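Local structure of Exo beta-1,2-glucooligosaccharide sophorohydrolase (non-reducing end) (Parabacteroides distasonis ATCC 8503, 5Z06) at residues E202-P211 with M241-V251; F641-D650 with V659-Q668. The protein hydrolyses linear beta-1,2-glucan and beta-1,2-glucooligosaccharides of four or more units, releasing the disaccharide sophorose from the non-reducing end. All coordinates share one frame; numbering follows the deposited sequence.

Contact 1: residues E202-P211 with M241-V251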
# COMPACT_ATOMS: atom_id res chain seq x y z
N GLU A 202 14.97 -12.36 11.90
CA GLU A 202 15.05 -12.37 13.35
C GLU A 202 13.74 -12.74 14.03
O GLU A 202 13.71 -13.51 15.01
CB GLU A 202 15.52 -11.02 13.84
CG GLU A 202 15.74 -11.00 15.35
CD GLU A 202 16.15 -9.66 15.83
OE1 GLU A 202 15.35 -9.04 16.53
OE2 GLU A 202 17.27 -9.22 15.52
N ARG A 203 12.67 -12.16 13.53
CA ARG A 203 11.35 -12.32 14.13
C ARG A 203 10.39 -13.02 13.21
O ARG A 203 9.23 -13.26 13.58
CB ARG A 203 10.80 -10.96 14.49
CG ARG A 203 11.75 -10.12 15.31
CD ARG A 203 12.05 -10.78 16.63
NE ARG A 203 12.92 -9.94 17.43
CZ ARG A 203 12.90 -9.86 18.75
NH1 ARG A 203 12.04 -10.58 19.45
NH2 ARG A 203 13.75 -9.06 19.37
N HIS A 204 10.84 -13.38 12.01
CA HIS A 204 9.93 -13.97 11.07
C HIS A 204 10.61 -14.87 10.11
O HIS A 204 11.82 -14.80 9.95
CB HIS A 204 9.16 -12.89 10.32
CG HIS A 204 9.90 -12.35 9.16
ND1 HIS A 204 10.92 -11.44 9.30
CD2 HIS A 204 9.77 -12.60 7.83
CE1 HIS A 204 11.39 -11.15 8.10
NE2 HIS A 204 10.72 -11.84 7.20
N ILE A 205 9.80 -15.72 9.50
CA ILE A 205 10.21 -16.59 8.43
C ILE A 205 9.32 -16.29 7.25
O ILE A 205 8.10 -16.25 7.36
CB ILE A 205 10.11 -18.07 8.80
CG1 ILE A 205 10.97 -18.32 10.04
CG2 ILE A 205 10.54 -18.93 7.61
CD1 ILE A 205 10.86 -19.70 10.63
N ASP A 206 9.96 -16.08 6.11
CA ASP A 206 9.26 -15.89 4.86
C ASP A 206 9.28 -17.19 4.12
O ASP A 206 10.34 -17.77 3.92
CB ASP A 206 9.99 -14.84 4.02
CG ASP A 206 9.70 -13.45 4.49
OD1 ASP A 206 8.53 -13.20 4.85
OD2 ASP A 206 10.63 -12.60 4.48
N ILE A 207 8.10 -17.63 3.69
CA ILE A 207 8.03 -18.73 2.76
C ILE A 207 7.48 -18.21 1.45
O ILE A 207 6.78 -17.20 1.41
CB ILE A 207 7.24 -19.95 3.30
CG1 ILE A 207 5.75 -19.67 3.44
CG2 ILE A 207 7.87 -20.41 4.63
CD1 ILE A 207 4.93 -20.84 3.97
N LYS A 208 7.85 -18.91 0.39
CA LYS A 208 7.49 -18.56 -0.96
C LYS A 208 7.27 -19.85 -1.73
O LYS A 208 7.99 -20.85 -1.52
CB LYS A 208 8.61 -17.76 -1.64
CG LYS A 208 8.17 -17.09 -2.95
CD LYS A 208 9.32 -16.61 -3.82
CE LYS A 208 8.82 -15.98 -5.12
NZ LYS A 208 8.11 -16.91 -6.04
N TRP A 209 6.30 -19.80 -2.62
CA TRP A 209 5.94 -20.94 -3.43
C TRP A 209 5.62 -20.51 -4.86
O TRP A 209 5.46 -19.31 -5.13
CB TRP A 209 4.78 -21.69 -2.76
CG TRP A 209 3.54 -20.85 -2.58
CD1 TRP A 209 2.60 -20.59 -3.52
CD2 TRP A 209 3.11 -20.15 -1.40
NE1 TRP A 209 1.60 -19.80 -3.01
CE2 TRP A 209 1.89 -19.51 -1.71
CE3 TRP A 209 3.64 -20.02 -0.11
CZ2 TRP A 209 1.19 -18.73 -0.78
CZ3 TRP A 209 2.93 -19.25 0.83
CH2 TRP A 209 1.72 -18.61 0.48
N ILE A 210 5.58 -21.47 -5.78
CA ILE A 210 5.20 -21.25 -7.18
C ILE A 210 3.95 -22.09 -7.39
O ILE A 210 3.96 -23.26 -7.03
CB ILE A 210 6.25 -21.75 -8.20
CG1 ILE A 210 7.67 -21.31 -7.82
CG2 ILE A 210 5.91 -21.27 -9.60
CD1 ILE A 210 8.64 -22.48 -7.85
N PRO A 211 2.88 -21.50 -7.96
CA PRO A 211 1.64 -22.25 -8.24
C PRO A 211 1.82 -23.49 -9.14
O PRO A 211 2.70 -23.50 -10.00
CB PRO A 211 0.75 -21.20 -8.92
CG PRO A 211 1.25 -19.89 -8.44
CD PRO A 211 2.71 -20.05 -8.16
N MET A 241 -1.01 -13.58 -3.72
CA MET A 241 0.18 -13.58 -2.89
C MET A 241 0.76 -15.00 -2.84
O MET A 241 0.21 -15.86 -2.16
CB MET A 241 -0.22 -13.05 -1.50
CG MET A 241 0.90 -12.71 -0.54
SD MET A 241 2.07 -11.50 -1.13
CE MET A 241 1.01 -10.07 -1.22
N ASN A 242 1.86 -15.25 -3.56
CA ASN A 242 2.59 -16.52 -3.53
C ASN A 242 3.67 -16.57 -2.45
O ASN A 242 4.78 -17.10 -2.63
CB ASN A 242 3.25 -16.79 -4.89
CG ASN A 242 2.24 -16.92 -6.00
OD1 ASN A 242 1.14 -17.47 -5.82
ND2 ASN A 242 2.60 -16.40 -7.16
N ARG A 243 3.31 -16.05 -1.29
CA ARG A 243 4.27 -15.71 -0.30
C ARG A 243 3.58 -15.62 1.01
O ARG A 243 2.46 -15.13 1.07
CB ARG A 243 4.82 -14.35 -0.64
CG ARG A 243 6.27 -14.32 -0.42
CD ARG A 243 6.83 -12.92 -0.61
NE ARG A 243 8.02 -13.10 -1.40
CZ ARG A 243 9.12 -13.72 -1.00
NH1 ARG A 243 9.26 -14.18 0.24
NH2 ARG A 243 10.11 -13.84 -1.85
N TYR A 244 4.24 -16.05 2.07
CA TYR A 244 3.68 -15.89 3.39
C TYR A 244 4.77 -15.50 4.37
O TYR A 244 5.85 -16.09 4.37
CB TYR A 244 2.95 -17.15 3.83
CG TYR A 244 2.58 -17.09 5.28
CD1 TYR A 244 1.66 -16.14 5.72
CD2 TYR A 244 3.16 -17.94 6.21
CE1 TYR A 244 1.33 -16.03 7.06
CE2 TYR A 244 2.82 -17.86 7.54
CZ TYR A 244 1.91 -16.91 7.96
OH TYR A 244 1.60 -16.86 9.28
N THR A 245 4.45 -14.50 5.19
CA THR A 245 5.33 -13.99 6.19
C THR A 245 4.82 -14.43 7.55
O THR A 245 3.78 -13.97 8.02
CB THR A 245 5.43 -12.46 6.07
OG1 THR A 245 6.18 -12.15 4.89
CG2 THR A 245 6.12 -11.87 7.28
N ASP A 246 5.56 -15.33 8.18
CA ASP A 246 5.18 -15.84 9.45
C ASP A 246 5.95 -15.11 10.50
O ASP A 246 7.13 -15.37 10.71
CB ASP A 246 5.47 -17.33 9.57
CG ASP A 246 4.75 -17.95 10.75
OD1 ASP A 246 3.58 -17.58 11.00
OD2 ASP A 246 5.36 -18.80 11.43
N PHE A 247 5.27 -14.19 11.17
CA PHE A 247 5.90 -13.44 12.21
C PHE A 247 5.85 -14.24 13.50
O PHE A 247 4.83 -14.27 14.17
CB PHE A 247 5.25 -12.07 12.39
CG PHE A 247 6.08 -11.15 13.20
CD1 PHE A 247 5.97 -11.14 14.58
CD2 PHE A 247 7.03 -10.37 12.59
CE1 PHE A 247 6.76 -10.29 15.34
CE2 PHE A 247 7.85 -9.55 13.34
CZ PHE A 247 7.71 -9.49 14.72
N LEU A 248 6.95 -14.88 13.85
CA LEU A 248 7.06 -15.65 15.10
C LEU A 248 7.26 -14.77 16.30
O LEU A 248 6.86 -15.12 17.39
CB LEU A 248 8.23 -16.65 15.03
CG LEU A 248 8.06 -17.66 13.90
CD1 LEU A 248 9.38 -18.35 13.59
CD2 LEU A 248 6.98 -18.67 14.26
N GLY A 249 7.90 -13.62 16.10
CA GLY A 249 8.21 -12.70 17.20
C GLY A 249 9.23 -13.21 18.18
O GLY A 249 9.36 -12.66 19.24
N GLU A 250 10.01 -14.23 17.80
CA GLU A 250 10.89 -14.94 18.69
C GLU A 250 12.15 -15.33 17.94
O GLU A 250 12.09 -15.80 16.79
CB GLU A 250 10.18 -16.19 19.17
CG GLU A 250 11.03 -17.09 20.04
CD GLU A 250 10.23 -18.14 20.78
OE1 GLU A 250 8.98 -18.15 20.65
OE2 GLU A 250 10.86 -18.96 21.49
N VAL A 251 13.29 -15.11 18.58
CA VAL A 251 14.58 -15.37 18.00
C VAL A 251 15.04 -16.78 18.36
O VAL A 251 14.79 -17.26 19.45
CB VAL A 251 15.62 -14.35 18.48
CG1 VAL A 251 16.91 -14.49 17.68
CG2 VAL A 251 15.07 -12.94 18.32
O HOH W 1 7.31 -14.14 2.53
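H204 to K208 pair antiparallel with R243 to F247, I205–D246 and I207–Y244 being the hydrogen-bonded pairs and the strand axes running at 164°. Beyond them, G249 N donates to R203 O at 2.9 Å. On one face of the sheet T245 OG1 donates to D206 OD1 (2.6 Å), nearly along the C-O bond. H204 NE2 reaches D206 OD2 at 2.8 Å, in the plane of its own ring but from above the carboxylate, while H204 ND1 bonds Y635 OH. OD2 also takes a salt bridge from R297. The W209 indole lies flat over the N242–R243 backbone, with N242 C 3.5 Å above its plane. W209 CG sits between the backbone N and the carbonyl carbon (chi1 59°), which folds the ring onto the backbone entering strand 243-247. W209 CZ3 touches Y244 CB at 3.7 Å. With an alanine in place of W209, the N242–R243 peptide is likely to lose its cover and a gap to open beside Y244. R243 pairs with E301 beyond helix 284-297. Strand 204-210 lies between 194-200 and 243-247 in a three-stranded sheet. I207, Y244 and L248 pack on strand 219-225 of the facing four-stranded sheet, consistent with a fibronectin type III-like sandwich.

Contact 2: residues F641-D650 with V659-Q668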
# COMPACT_ATOMS: atom_id res chain seq x y z
N PHE A 641 1.81 -7.49 13.24
CA PHE A 641 0.81 -6.93 12.32
C PHE A 641 1.39 -6.08 11.23
O PHE A 641 0.76 -5.95 10.20
CB PHE A 641 -0.24 -6.12 13.08
CG PHE A 641 0.28 -4.87 13.71
CD1 PHE A 641 0.31 -3.67 13.00
CD2 PHE A 641 0.70 -4.87 15.03
CE1 PHE A 641 0.76 -2.51 13.59
CE2 PHE A 641 1.18 -3.71 15.62
CZ PHE A 641 1.21 -2.53 14.89
N LEU A 642 2.55 -5.47 11.44
CA LEU A 642 3.07 -4.46 10.53
C LEU A 642 4.06 -4.98 9.49
O LEU A 642 4.26 -4.33 8.46
CB LEU A 642 3.71 -3.32 11.32
CG LEU A 642 4.02 -2.03 10.59
CD1 LEU A 642 2.76 -1.49 9.94
CD2 LEU A 642 4.55 -1.00 11.57
N TRP A 643 4.70 -6.12 9.74
CA TRP A 643 5.67 -6.69 8.80
C TRP A 643 5.01 -7.74 7.94
O TRP A 643 4.40 -8.65 8.45
CB TRP A 643 6.83 -7.30 9.53
CG TRP A 643 7.82 -7.88 8.62
CD1 TRP A 643 8.03 -9.19 8.40
CD2 TRP A 643 8.75 -7.17 7.81
NE1 TRP A 643 9.03 -9.36 7.48
CE2 TRP A 643 9.51 -8.13 7.11
CE3 TRP A 643 9.04 -5.81 7.62
CZ2 TRP A 643 10.54 -7.79 6.22
CZ3 TRP A 643 10.07 -5.46 6.73
CH2 TRP A 643 10.81 -6.46 6.04
N GLY A 644 5.16 -7.61 6.65
CA GLY A 644 4.50 -8.48 5.71
C GLY A 644 5.46 -8.90 4.61
O GLY A 644 6.67 -8.63 4.66
N GLU A 645 4.85 -9.47 3.57
CA GLU A 645 5.55 -10.17 2.50
C GLU A 645 6.31 -9.23 1.60
O GLU A 645 7.31 -9.63 0.99
CB GLU A 645 4.55 -10.97 1.66
CG GLU A 645 3.92 -12.15 2.38
CD GLU A 645 2.84 -11.79 3.37
OE1 GLU A 645 2.40 -10.63 3.43
OE2 GLU A 645 2.39 -12.70 4.07
N TYR A 646 5.81 -7.98 1.50
CA TYR A 646 6.43 -6.98 0.66
C TYR A 646 7.00 -5.82 1.47
O TYR A 646 7.13 -4.72 0.96
CB TYR A 646 5.46 -6.51 -0.41
CG TYR A 646 5.11 -7.53 -1.46
CD1 TYR A 646 6.01 -8.52 -1.88
CD2 TYR A 646 3.88 -7.50 -2.07
CE1 TYR A 646 5.65 -9.44 -2.84
CE2 TYR A 646 3.53 -8.41 -3.04
CZ TYR A 646 4.42 -9.36 -3.42
OH TYR A 646 4.05 -10.25 -4.38
N GLY A 647 7.40 -6.10 2.70
CA GLY A 647 7.97 -5.10 3.58
C GLY A 647 6.88 -4.74 4.56
O GLY A 647 5.96 -5.52 4.81
N PHE A 648 6.96 -3.54 5.10
CA PHE A 648 5.97 -3.14 6.08
C PHE A 648 4.68 -2.83 5.39
O PHE A 648 4.67 -2.33 4.27
CB PHE A 648 6.43 -1.94 6.90
CG PHE A 648 7.65 -2.20 7.69
CD1 PHE A 648 7.57 -2.80 8.94
CD2 PHE A 648 8.90 -1.83 7.22
CE1 PHE A 648 8.71 -3.02 9.68
CE2 PHE A 648 10.04 -2.06 7.96
CZ PHE A 648 9.95 -2.66 9.18
N ARG A 649 3.59 -3.08 6.09
CA ARG A 649 2.29 -2.69 5.58
C ARG A 649 2.23 -1.19 5.42
O ARG A 649 2.97 -0.46 6.05
CB ARG A 649 1.19 -3.21 6.49
CG ARG A 649 1.20 -4.72 6.50
CD ARG A 649 0.02 -5.31 7.21
NE ARG A 649 0.25 -6.74 7.35
CZ ARG A 649 0.06 -7.63 6.39
NH1 ARG A 649 -0.40 -7.26 5.19
NH2 ARG A 649 0.33 -8.90 6.64
N ASP A 650 1.37 -0.75 4.54
CA ASP A 650 1.39 0.64 4.11
C ASP A 650 1.27 1.66 5.24
O ASP A 650 1.91 2.70 5.20
CB ASP A 650 0.29 0.89 3.12
CG ASP A 650 0.48 2.17 2.37
OD1 ASP A 650 1.61 2.38 1.87
OD2 ASP A 650 -0.49 2.95 2.27
N VAL A 659 -4.61 -1.57 10.59
CA VAL A 659 -3.45 -1.64 9.72
C VAL A 659 -3.94 -1.77 8.30
O VAL A 659 -4.98 -2.35 8.02
CB VAL A 659 -2.48 -2.77 10.13
CG1 VAL A 659 -3.13 -4.13 9.98
CG2 VAL A 659 -1.18 -2.70 9.32
N SER A 660 -3.18 -1.19 7.39
CA SER A 660 -3.54 -1.19 6.01
C SER A 660 -3.59 -2.60 5.47
O SER A 660 -2.74 -3.43 5.80
CB SER A 660 -2.50 -0.41 5.22
OG SER A 660 -2.82 -0.44 3.88
N PRO A 661 -4.61 -2.89 4.62
CA PRO A 661 -4.64 -4.21 3.97
C PRO A 661 -3.76 -4.31 2.73
O PRO A 661 -3.80 -5.33 2.07
CB PRO A 661 -6.11 -4.35 3.57
CG PRO A 661 -6.59 -2.94 3.38
CD PRO A 661 -5.73 -2.03 4.21
N LEU A 662 -2.95 -3.30 2.43
CA LEU A 662 -2.22 -3.26 1.17
C LEU A 662 -0.76 -2.87 1.35
O LEU A 662 -0.34 -2.34 2.39
CB LEU A 662 -2.91 -2.31 0.16
CG LEU A 662 -3.28 -0.88 0.54
CD1 LEU A 662 -2.07 0.03 0.65
CD2 LEU A 662 -4.19 -0.30 -0.53
N PHE A 663 -0.02 -3.15 0.29
CA PHE A 663 1.26 -2.56 0.05
C PHE A 663 1.10 -1.63 -1.12
O PHE A 663 0.44 -1.96 -2.13
CB PHE A 663 2.26 -3.65 -0.29
CG PHE A 663 2.38 -4.66 0.78
CD1 PHE A 663 3.20 -4.43 1.86
CD2 PHE A 663 1.63 -5.82 0.73
CE1 PHE A 663 3.29 -5.35 2.88
CE2 PHE A 663 1.72 -6.76 1.74
CZ PHE A 663 2.55 -6.52 2.82
N MET A 664 1.75 -0.49 -1.03
CA MET A 664 1.53 0.59 -1.97
C MET A 664 2.79 0.75 -2.80
O MET A 664 3.87 0.83 -2.25
CB MET A 664 1.23 1.85 -1.18
CG MET A 664 0.62 2.96 -1.99
SD MET A 664 -1.10 2.64 -2.40
CE MET A 664 -1.28 4.03 -3.52
N GLY A 665 2.63 0.79 -4.12
CA GLY A 665 3.74 0.99 -5.06
C GLY A 665 4.55 2.22 -4.76
O GLY A 665 5.79 2.21 -4.87
N LEU A 666 3.86 3.31 -4.42
CA LEU A 666 4.54 4.55 -4.08
C LEU A 666 5.40 4.46 -2.84
O LEU A 666 6.35 5.23 -2.71
CB LEU A 666 3.52 5.67 -3.85
CG LEU A 666 2.84 6.33 -5.03
CD1 LEU A 666 1.80 7.26 -4.45
CD2 LEU A 666 3.85 7.11 -5.86
N ASN A 667 5.04 3.60 -1.90
CA ASN A 667 5.60 3.67 -0.55
C ASN A 667 6.71 2.67 -0.26
O ASN A 667 7.50 2.87 0.66
CB ASN A 667 4.49 3.55 0.48
CG ASN A 667 3.55 4.75 0.46
OD1 ASN A 667 3.90 5.78 -0.08
ND2 ASN A 667 2.37 4.63 1.05
N GLN A 668 6.79 1.60 -1.03
CA GLN A 668 7.76 0.56 -0.67
C GLN A 668 9.11 0.88 -1.26
O GLN A 668 10.12 0.76 -0.58
CB GLN A 668 7.30 -0.84 -1.11
CG GLN A 668 5.99 -1.36 -0.53
CD GLN A 668 5.89 -1.22 0.97
OE1 GLN A 668 5.56 -0.15 1.45
NE2 GLN A 668 6.20 -2.30 1.72
O HOH W 2 5.59 0.40 3.99
O HOH W 3 -0.92 -4.75 4.13
O HOH W 4 2.96 0.28 1.33
O HOH W 5 -2.82 2.38 3.42
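The F663 ring packs against the turn G644 to G647. Y646 CB sits over one face of F663, 3.8 Å from the ring centroid, and the Y646 ring turns its edge to the same ring, planes at 71°. G647 O lies at the rim of F663, 3.3 Å from CE1. Further along, V659 CG2 touches R649 CD at 3.6 Å and also meets the F641 ring at its edge. The segment 643-648 is a short beta hairpin closed by a type I turn, in the glycoamylase-like family region. Relatives in the six-hairpin clan have an (alpha/alpha)6 barrel, probably the fold here too. Hydrogen bonds fasten the hairpin to the start of helix 665-680. Q668 NE2 donates to Y646 O (2.7 Å) and to F648 O (3.0 Å), bridging two carbonyls. D650 N donates to L662 O at 3.2 Å. D650 CG stands anti to the backbone N (chi1 -165°), turning OD1 to N667 ND2, which meets the syn lone pair at 2.5 Å. One water joins D650 OD1, M664 N and Q668 OE1, and another accepts from R649 NH1 and donates to S660 O. S660 OG accepts from L662 N at 3.2 Å, forming an ST turn.

From the N terminus, the chain first forms contact 1. Its segments, 202-211 and 241-251, close a loop of 29 residues that includes strands 219-225 and 232-237. About 390 residues later contact 2 closes a much shorter loop, the eight residues between 641-650 and 659-668. The two are in series, neither nested nor crossed, yet they meet in space with centres about 14 Å apart. E645 OE2 accepts a probable hydrogen bond from T245 N, and W643 packs on H204 and T245. E645 also forms a salt bridge with R237. Contacts 1 and 2 together join the sandwich of 194-278 to the helical, glycoamylase-like part.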